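Local coordinates for fiber protein (Snake adenovirus 1, PDB 4UMI), which forms the head and adjoining shaft of the trimeric fibre spike, which probably attaches the virion to a receptor on the host cell, at residues Ile107-Asn113 with Ala150-Leu156; Ala130-Leu136 with Ser201-Glu207; Val117-Phe121 with Gly143-Phe148. All coordinates share one frame; numbering follows the deposited sequence. Where two conformers were deposited one is given.

Interaction 1. Residues Ile107-Asn113 with Ala150-Leu156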
# COMPACT_ATOMS: atom_id res chain seq x y z
N ILE A 107 -12.55 -10.19 -1.63
CA ILE A 107 -13.34 -10.67 -0.50
C ILE A 107 -12.79 -10.07 0.80
O ILE A 107 -11.64 -9.69 0.87
CB ILE A 107 -13.33 -12.23 -0.39
CG1 ILE A 107 -11.92 -12.81 -0.16
CG2 ILE A 107 -13.98 -12.87 -1.59
CD1 ILE A 107 -11.82 -14.30 0.13
N ALA A 108 -13.59 -10.00 1.83
CA ALA A 108 -13.17 -9.54 3.13
C ALA A 108 -13.82 -10.37 4.20
O ALA A 108 -14.91 -10.93 4.01
CB ALA A 108 -13.50 -8.10 3.35
N GLU A 109 -13.18 -10.44 5.37
CA GLU A 109 -13.64 -11.31 6.45
C GLU A 109 -13.15 -10.73 7.77
O GLU A 109 -12.03 -10.21 7.84
CB GLU A 109 -13.02 -12.68 6.19
CG GLU A 109 -13.47 -13.80 7.06
CD GLU A 109 -12.95 -15.10 6.48
OE1 GLU A 109 -12.97 -15.28 5.22
OE2 GLU A 109 -12.54 -15.94 7.29
N GLU A 110 -13.94 -10.88 8.82
CA GLU A 110 -13.57 -10.44 10.16
C GLU A 110 -13.23 -11.67 10.98
O GLU A 110 -13.99 -12.64 10.96
CB GLU A 110 -14.75 -9.70 10.79
CG GLU A 110 -14.43 -9.07 12.13
CD GLU A 110 -13.74 -7.74 12.01
OE1 GLU A 110 -13.84 -7.11 10.94
OE2 GLU A 110 -13.10 -7.33 13.00
N LEU A 111 -12.08 -11.64 11.64
CA LEU A 111 -11.61 -12.72 12.51
C LEU A 111 -11.46 -12.20 13.92
O LEU A 111 -11.12 -11.05 14.15
CB LEU A 111 -10.25 -13.28 12.06
CG LEU A 111 -10.27 -14.17 10.83
CD1 LEU A 111 -10.75 -13.49 9.57
CD2 LEU A 111 -8.94 -14.82 10.56
N GLN A 112 -11.72 -13.07 14.89
CA GLN A 112 -11.61 -12.67 16.27
C GLN A 112 -10.98 -13.82 17.05
O GLN A 112 -11.30 -15.00 16.82
CB GLN A 112 -13.00 -12.33 16.80
CG GLN A 112 -13.05 -11.77 18.21
CD GLN A 112 -14.46 -11.37 18.62
OE1 GLN A 112 -15.30 -11.03 17.79
NE2 GLN A 112 -14.72 -11.40 19.92
N ASN A 113 -10.06 -13.49 17.94
CA ASN A 113 -9.41 -14.52 18.76
C ASN A 113 -10.18 -14.71 20.06
O ASN A 113 -11.20 -14.06 20.31
CB ASN A 113 -7.91 -14.27 19.00
CG ASN A 113 -7.64 -13.11 19.94
OD1 ASN A 113 -8.55 -12.47 20.45
ND2 ASN A 113 -6.37 -12.84 20.16
N ALA A 150 -6.86 -17.25 14.80
CA ALA A 150 -8.31 -17.35 14.69
C ALA A 150 -8.70 -18.17 13.46
O ALA A 150 -7.96 -18.26 12.50
CB ALA A 150 -8.92 -15.98 14.59
N PRO A 151 -9.86 -18.84 13.54
CA PRO A 151 -10.36 -19.59 12.41
C PRO A 151 -10.66 -18.71 11.22
O PRO A 151 -11.22 -17.63 11.39
CB PRO A 151 -11.66 -20.20 12.94
CG PRO A 151 -11.65 -20.03 14.40
CD PRO A 151 -10.78 -18.86 14.69
N ALA A 152 -10.26 -19.18 10.05
CA ALA A 152 -10.52 -18.47 8.79
C ALA A 152 -11.42 -19.33 7.91
O ALA A 152 -11.39 -20.55 8.00
CB ALA A 152 -9.21 -18.23 8.09
N SER A 153 -12.20 -18.68 7.06
CA SER A 153 -13.02 -19.42 6.09
C SER A 153 -12.19 -20.30 5.16
O SER A 153 -10.99 -20.09 4.98
CB SER A 153 -13.84 -18.45 5.24
OG SER A 153 -13.03 -17.71 4.34
N ALA A 154 -12.84 -21.29 4.54
CA ALA A 154 -12.17 -22.09 3.54
C ALA A 154 -11.65 -21.23 2.41
O ALA A 154 -10.59 -21.48 1.87
CB ALA A 154 -13.12 -23.13 3.00
N GLU A 155 -12.44 -20.23 2.01
CA GLU A 155 -12.04 -19.39 0.88
C GLU A 155 -10.81 -18.56 1.21
O GLU A 155 -9.87 -18.52 0.41
CB GLU A 155 -13.18 -18.49 0.45
CG GLU A 155 -12.89 -17.75 -0.84
CD GLU A 155 -14.09 -17.00 -1.43
OE1 GLU A 155 -15.14 -16.89 -0.79
OE2 GLU A 155 -13.92 -16.49 -2.55
N LEU A 156 -10.81 -17.93 2.38
CA LEU A 156 -9.62 -17.15 2.77
C LEU A 156 -8.40 -18.06 2.96
O LEU A 156 -7.29 -17.71 2.55
CB LEU A 156 -9.90 -16.35 4.03
CG LEU A 156 -8.77 -15.43 4.49
CD1 LEU A 156 -8.31 -14.45 3.42
CD2 LEU A 156 -9.20 -14.68 5.73
O HOH W 1 -13.61 -16.05 9.86
O HOH W 2 -12.36 -15.81 13.44

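Interaction 2. Residues Ala130-Leu136 with Ser201-Glu207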
# COMPACT_ATOMS: atom_id res chain seq x y z
N ALA A 130 -0.00 -11.08 -18.65
CA ALA A 130 0.53 -12.36 -18.23
C ALA A 130 0.54 -12.55 -16.70
O ALA A 130 0.83 -13.66 -16.23
CB ALA A 130 1.95 -12.52 -18.76
N PHE A 131 0.32 -11.49 -15.93
CA PHE A 131 0.60 -11.48 -14.50
C PHE A 131 -0.64 -11.64 -13.67
O PHE A 131 -1.73 -11.18 -14.03
CB PHE A 131 1.34 -10.21 -14.12
CG PHE A 131 2.75 -10.17 -14.60
CD1 PHE A 131 3.04 -9.80 -15.88
CD2 PHE A 131 3.81 -10.46 -13.75
CE1 PHE A 131 4.34 -9.72 -16.34
CE2 PHE A 131 5.11 -10.40 -14.20
CZ PHE A 131 5.37 -10.02 -15.49
N THR A 132 -0.42 -12.19 -12.48
CA THR A 132 -1.42 -12.21 -11.43
C THR A 132 -0.82 -11.59 -10.20
O THR A 132 0.33 -11.89 -9.82
CB THR A 132 -1.85 -13.65 -11.14
OG1 THR A 132 -2.34 -14.24 -12.35
CG2 THR A 132 -2.91 -13.73 -10.11
N LYS A 133 -1.57 -10.71 -9.54
CA LYS A 133 -1.17 -10.09 -8.28
C LYS A 133 -2.19 -10.50 -7.24
O LYS A 133 -3.39 -10.30 -7.42
CB LYS A 133 -1.13 -8.56 -8.37
CG LYS A 133 -0.58 -7.95 -7.08
CD LYS A 133 -0.29 -6.44 -7.03
CE LYS A 133 -1.47 -5.60 -7.33
NZ LYS A 133 -1.06 -4.17 -7.11
N ARG A 134 -1.75 -11.05 -6.13
CA ARG A 134 -2.61 -11.39 -5.00
C ARG A 134 -2.19 -10.54 -3.82
O ARG A 134 -1.02 -10.59 -3.42
CB ARG A 134 -2.57 -12.86 -4.64
CG ARG A 134 -3.32 -13.68 -5.68
CD ARG A 134 -3.09 -15.16 -5.55
NE ARG A 134 -3.73 -15.88 -6.67
CZ ARG A 134 -3.21 -16.93 -7.31
NH1 ARG A 134 -2.01 -17.42 -6.98
NH2 ARG A 134 -3.88 -17.50 -8.29
N THR A 135 -3.11 -9.76 -3.29
CA THR A 135 -2.85 -8.86 -2.17
C THR A 135 -3.71 -9.20 -0.96
O THR A 135 -4.92 -9.37 -1.07
CB THR A 135 -3.13 -7.40 -2.56
OG1 THR A 135 -2.40 -7.04 -3.74
CG2 THR A 135 -2.76 -6.43 -1.45
N LEU A 136 -3.04 -9.30 0.19
CA LEU A 136 -3.69 -9.41 1.48
C LEU A 136 -3.64 -8.04 2.19
O LEU A 136 -2.54 -7.52 2.39
CB LEU A 136 -3.00 -10.45 2.34
CG LEU A 136 -3.63 -10.69 3.70
CD1 LEU A 136 -4.99 -11.37 3.59
CD2 LEU A 136 -2.70 -11.53 4.58
N SER A 201 -0.43 -4.15 4.04
CA SER A 201 -0.73 -5.06 2.96
C SER A 201 0.48 -5.81 2.53
O SER A 201 1.62 -5.34 2.70
CB SER A 201 -1.38 -4.38 1.79
OG SER A 201 -0.55 -3.43 1.24
N SER A 202 0.26 -6.99 1.96
CA SER A 202 1.33 -7.84 1.47
C SER A 202 0.85 -8.44 0.16
O SER A 202 -0.26 -8.95 0.14
CB SER A 202 1.56 -8.96 2.49
OG SER A 202 2.54 -9.92 2.09
N PHE A 203 1.67 -8.40 -0.88
CA PHE A 203 1.26 -8.97 -2.16
C PHE A 203 2.36 -9.83 -2.75
O PHE A 203 3.53 -9.71 -2.40
CB PHE A 203 0.75 -7.92 -3.16
CG PHE A 203 1.77 -6.90 -3.59
CD1 PHE A 203 2.63 -7.14 -4.64
CD2 PHE A 203 1.88 -5.67 -2.93
CE1 PHE A 203 3.57 -6.20 -5.03
CE2 PHE A 203 2.78 -4.75 -3.34
CZ PHE A 203 3.63 -5.01 -4.38
N TYR A 204 1.97 -10.69 -3.68
CA TYR A 204 2.93 -11.32 -4.57
C TYR A 204 2.40 -11.17 -5.98
O TYR A 204 1.21 -11.06 -6.23
CB TYR A 204 3.35 -12.73 -4.26
CG TYR A 204 2.28 -13.74 -4.45
CD1 TYR A 204 1.33 -14.02 -3.47
CD2 TYR A 204 2.26 -14.54 -5.56
CE1 TYR A 204 0.37 -15.02 -3.62
CE2 TYR A 204 1.34 -15.55 -5.71
CZ TYR A 204 0.38 -15.79 -4.75
OH TYR A 204 -0.56 -16.82 -4.88
N LEU A 205 3.33 -11.10 -6.90
CA LEU A 205 3.03 -10.76 -8.29
C LEU A 205 3.85 -11.70 -9.08
O LEU A 205 5.08 -11.73 -8.86
CB LEU A 205 3.42 -9.25 -8.53
CG LEU A 205 3.43 -8.59 -9.89
CD1 LEU A 205 2.03 -8.57 -10.42
CD2 LEU A 205 4.03 -7.21 -9.85
N THR A 206 3.21 -12.49 -9.94
CA THR A 206 3.87 -13.54 -10.67
C THR A 206 3.29 -13.71 -12.08
O THR A 206 2.14 -13.36 -12.36
CB THR A 206 3.72 -14.87 -9.93
OG1 THR A 206 4.47 -15.88 -10.59
CG2 THR A 206 2.29 -15.31 -9.86
N GLU A 207 4.12 -14.25 -12.98
CA GLU A 207 3.77 -14.59 -14.35
C GLU A 207 3.39 -16.05 -14.49
O GLU A 207 3.02 -16.49 -15.58
CB GLU A 207 4.98 -14.37 -15.26
CG GLU A 207 4.95 -13.09 -16.02
CD GLU A 207 6.02 -13.03 -17.07
OE1 GLU A 207 7.22 -13.18 -16.74
OE2 GLU A 207 5.65 -12.79 -18.23
O HOH W 3 1.58 -16.06 -17.75

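Interaction 3. Residues Val117-Phe121 with Gly143-Phe148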
# COMPACT_ATOMS: atom_id res chain seq x y z
N VAL A 117 -9.69 -9.69 20.55
CA VAL A 117 -9.02 -8.89 19.50
C VAL A 117 -9.66 -9.26 18.18
O VAL A 117 -9.89 -10.42 17.93
CB VAL A 117 -7.51 -9.19 19.44
CG1 VAL A 117 -6.84 -8.50 18.26
CG2 VAL A 117 -6.80 -8.81 20.73
N SER A 118 -9.88 -8.27 17.33
CA SER A 118 -10.49 -8.50 16.04
C SER A 118 -9.68 -7.88 14.93
O SER A 118 -9.14 -6.78 15.09
CB SER A 118 -11.93 -8.10 16.02
OG SER A 118 -12.04 -6.73 16.12
N PHE A 119 -9.59 -8.62 13.83
CA PHE A 119 -8.96 -8.18 12.59
C PHE A 119 -9.94 -8.23 11.45
O PHE A 119 -10.79 -9.11 11.41
CB PHE A 119 -7.77 -9.08 12.19
CG PHE A 119 -6.48 -8.66 12.76
CD1 PHE A 119 -6.13 -8.93 14.06
CD2 PHE A 119 -5.56 -8.04 11.95
CE1 PHE A 119 -4.91 -8.54 14.54
CE2 PHE A 119 -4.34 -7.65 12.42
CZ PHE A 119 -4.01 -7.92 13.72
N ALA A 120 -9.80 -7.32 10.48
CA ALA A 120 -10.42 -7.47 9.19
C ALA A 120 -9.33 -7.72 8.19
O ALA A 120 -8.28 -7.05 8.18
CB ALA A 120 -11.20 -6.24 8.83
N PHE A 121 -9.55 -8.73 7.37
CA PHE A 121 -8.66 -9.08 6.27
C PHE A 121 -9.42 -8.91 4.95
O PHE A 121 -10.59 -9.26 4.87
CB PHE A 121 -8.17 -10.50 6.39
CG PHE A 121 -7.24 -10.72 7.54
CD1 PHE A 121 -5.91 -10.40 7.43
CD2 PHE A 121 -7.69 -11.22 8.74
CE1 PHE A 121 -5.05 -10.60 8.49
CE2 PHE A 121 -6.84 -11.42 9.78
CZ PHE A 121 -5.54 -11.07 9.67
N GLY A 143 -4.64 -3.16 19.93
CA GLY A 143 -3.25 -3.52 20.13
C GLY A 143 -3.13 -5.03 20.11
O GLY A 143 -4.11 -5.79 20.23
N LEU A 144 -1.92 -5.48 19.93
CA LEU A 144 -1.69 -6.88 19.90
C LEU A 144 -0.48 -7.16 20.75
O LEU A 144 0.61 -6.63 20.50
CB LEU A 144 -1.56 -7.29 18.43
CG LEU A 144 -1.59 -8.74 18.07
CD1 LEU A 144 -2.86 -9.44 18.49
CD2 LEU A 144 -1.33 -8.89 16.59
N THR A 145 -0.68 -8.04 21.74
CA THR A 145 0.30 -8.36 22.77
C THR A 145 0.98 -9.74 22.55
O THR A 145 1.77 -10.23 23.39
CB THR A 145 -0.37 -8.43 24.15
OG1 THR A 145 -1.30 -9.52 24.16
CG2 THR A 145 -1.09 -7.12 24.53
N GLY A 146 0.65 -10.40 21.46
CA GLY A 146 1.20 -11.72 21.12
C GLY A 146 0.59 -12.12 19.79
O GLY A 146 -0.17 -11.37 19.18
N PRO A 147 0.92 -13.31 19.29
CA PRO A 147 0.40 -13.74 17.99
C PRO A 147 -1.13 -13.77 17.98
O PRO A 147 -1.77 -14.09 18.97
CB PRO A 147 1.02 -15.13 17.81
CG PRO A 147 2.25 -15.09 18.67
CD PRO A 147 1.85 -14.29 19.85
N PHE A 148 -1.70 -13.42 16.84
CA PHE A 148 -3.14 -13.47 16.64
C PHE A 148 -3.50 -14.76 15.92
O PHE A 148 -2.98 -15.03 14.85
CB PHE A 148 -3.57 -12.27 15.80
CG PHE A 148 -5.03 -12.25 15.50
CD1 PHE A 148 -5.94 -11.82 16.44
CD2 PHE A 148 -5.49 -12.70 14.28
CE1 PHE A 148 -7.29 -11.81 16.16
CE2 PHE A 148 -6.86 -12.71 14.01
CZ PHE A 148 -7.75 -12.25 14.94

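Interaction 1. Residues Ile107-Asn113 with Ala150-Leu156
Both oxygens of the Glu109 carboxylate grip Ser153. OE2 accepts from the backbone N of Ser153 at 2.8 Å, nearly straight at 169°, while OE1 takes the hydroxyl proton of Ser153 OG at 2.6 Å; each is met on its syn side, a little out of the carboxylate plane. With CG anti to the backbone N (chi1 -172°) and the chain extended beyond it, Glu109 reaches from its strand to the start of helix 154-161. Ser153 is the N-cap of that helix: its OG also accepts from Leu156 N at 3.0 Å. The acid sits close to the helix N-terminus, whose dipole would tend to stabilise its negative charge.

Beside this polar grip lies the close apolar side. Leu111 CB meets Ala150 CB at 3.9 Å and its CD1 faces Leu156 CD2 at 4.3 Å, while CG packs on the backbone carbonyl of Pro151. The looser side is watery: one water links Glu109 OE2 to Pro151 O, and a second joins Pro151 O to Gln112 N. Near the helix, Ile107 CD1 lies against Glu155, whose CG is 3.7 Å away with the carboxylate carbon close behind; Leu96 and Pro97 of the second subunit also pack here.

Interaction 2. Residues Ala130-Leu136 with Ser201-Glu207
One face of the Phe131 ring is overlaid by Glu207 CG, with the carboxylate plane within 8° of the ring plane; the approach of Glu207 CG to Phe131 CZ is modelled too close to trust, so this CH-pi contact is doubtful. The guanidinium of Arg134 has Thr132 CG2 over one face, 3.9 Å above the plane and toward its rim, and the Tyr204 hydroxyl at its edge. There Arg134 NH1 donates to Tyr204 OH at 2.6 Å, the oxygen lying close to the guanidinium plane. Arginine and tyrosine run side by side in the same direction, their flat ends turned 65° apart. Tyr204 chi1 of 69° places CG between the backbone N and carbonyl carbon, which brings the ring over toward the arginine so that CE1 meets Arg134 CB at 3.8 Å.

On the face opposite Arg134 and Tyr204, Thr135 OG1 lies 3.3 Å from Phe203 CB, and Lys133 CD packs on Phe203 CD1 at 3.8 Å. Lys133 NZ is too far above that ring for more than a weak attraction and is hydrogen-bonded instead to Gln122 of the third subunit.

Beneath these side chains is a regular antiparallel ladder: Thr132-Thr206, Arg134-Tyr204 and Leu136-Ser202 are hydrogen-bonded pairs, each joined by two backbone bonds.

Strand 118-128 flanks the pair beyond strand 131-140 and supplies Glu125 as a salt-bridge partner for Arg134 NE; Trp168 of strand 168-172 and Phe159 and Leu160 of helix 154-161 cover the Arg134-Leu136 face, whereas the Lys133-Phe203 face meets the third subunit.

Interaction 3. Residues Val117-Phe121 with Gly143-Phe148
Val117 and Leu144 are the point of nearest backbone approach, their CA atoms 7.6 Å apart, and no hydrogen bond joins the extended segment 117-121 to the irregular loop 143-148, which leaves the joining to side chains. Phe148 does most of it. A chi1 of 178° swings its ring away from its own backbone N and out to the strand, where it slides past Phe119, which comes from the opposite direction. Phe119 CD1 sits over the centre of the Phe148 ring, 3.5 Å above its plane. The two planes are inclined at 46°, with centroids 4.6 Å apart. Two antiparallel sheets face each other here in a beta-sandwich, as in other adenovirus fibre heads: Phe119 belongs to the sheet of strands 101-112, 118-128, 131-140 and 198-206, and Phe148 opens the edge strand of the other. Leu188, from strand 185-190 of that second sheet, packs on Phe119 as well. At the rim of the Phe148 ring, the carbonyl oxygen Val117 O lies in the ring plane, 3.4 Å from CE1. Val117 CG1 touches both Phe148 CD1, at 3.9 Å, and Leu144 CD1. The other leucine branch, CD2, meets the edge of Phe119 at CZ, 4.0 Å away, the two side chains crossing at about a right angle. Deeper along the strand, Phe148 CE2 approaches the edge of Phe121 at CE2, a more relaxed 4.4 Å.

Three of the four strands of one sheet follow each other in the chain, 101-112, 118-128 and 131-140, and 198-206 completes it. Interaction 2 pairs two neighbours within this sheet, whereas interactions 1 and 3 tie its strands to the chain leading into and out of strand 148-151 of the facing sheet. Interaction 3 is nested inside the loop closed by interaction 1; their centres lie 12 Å apart, and backbone bonds from Leu111 to Phe119 and from Glu109 to Phe121 join them. Interaction 2 is more distant, about 24 Å from interaction 3 between centres, yet Leu136 packs on Phe121. Interactions 1 and 3 thus join the sheets; 1 and 2 border different subunits of the trimeric head.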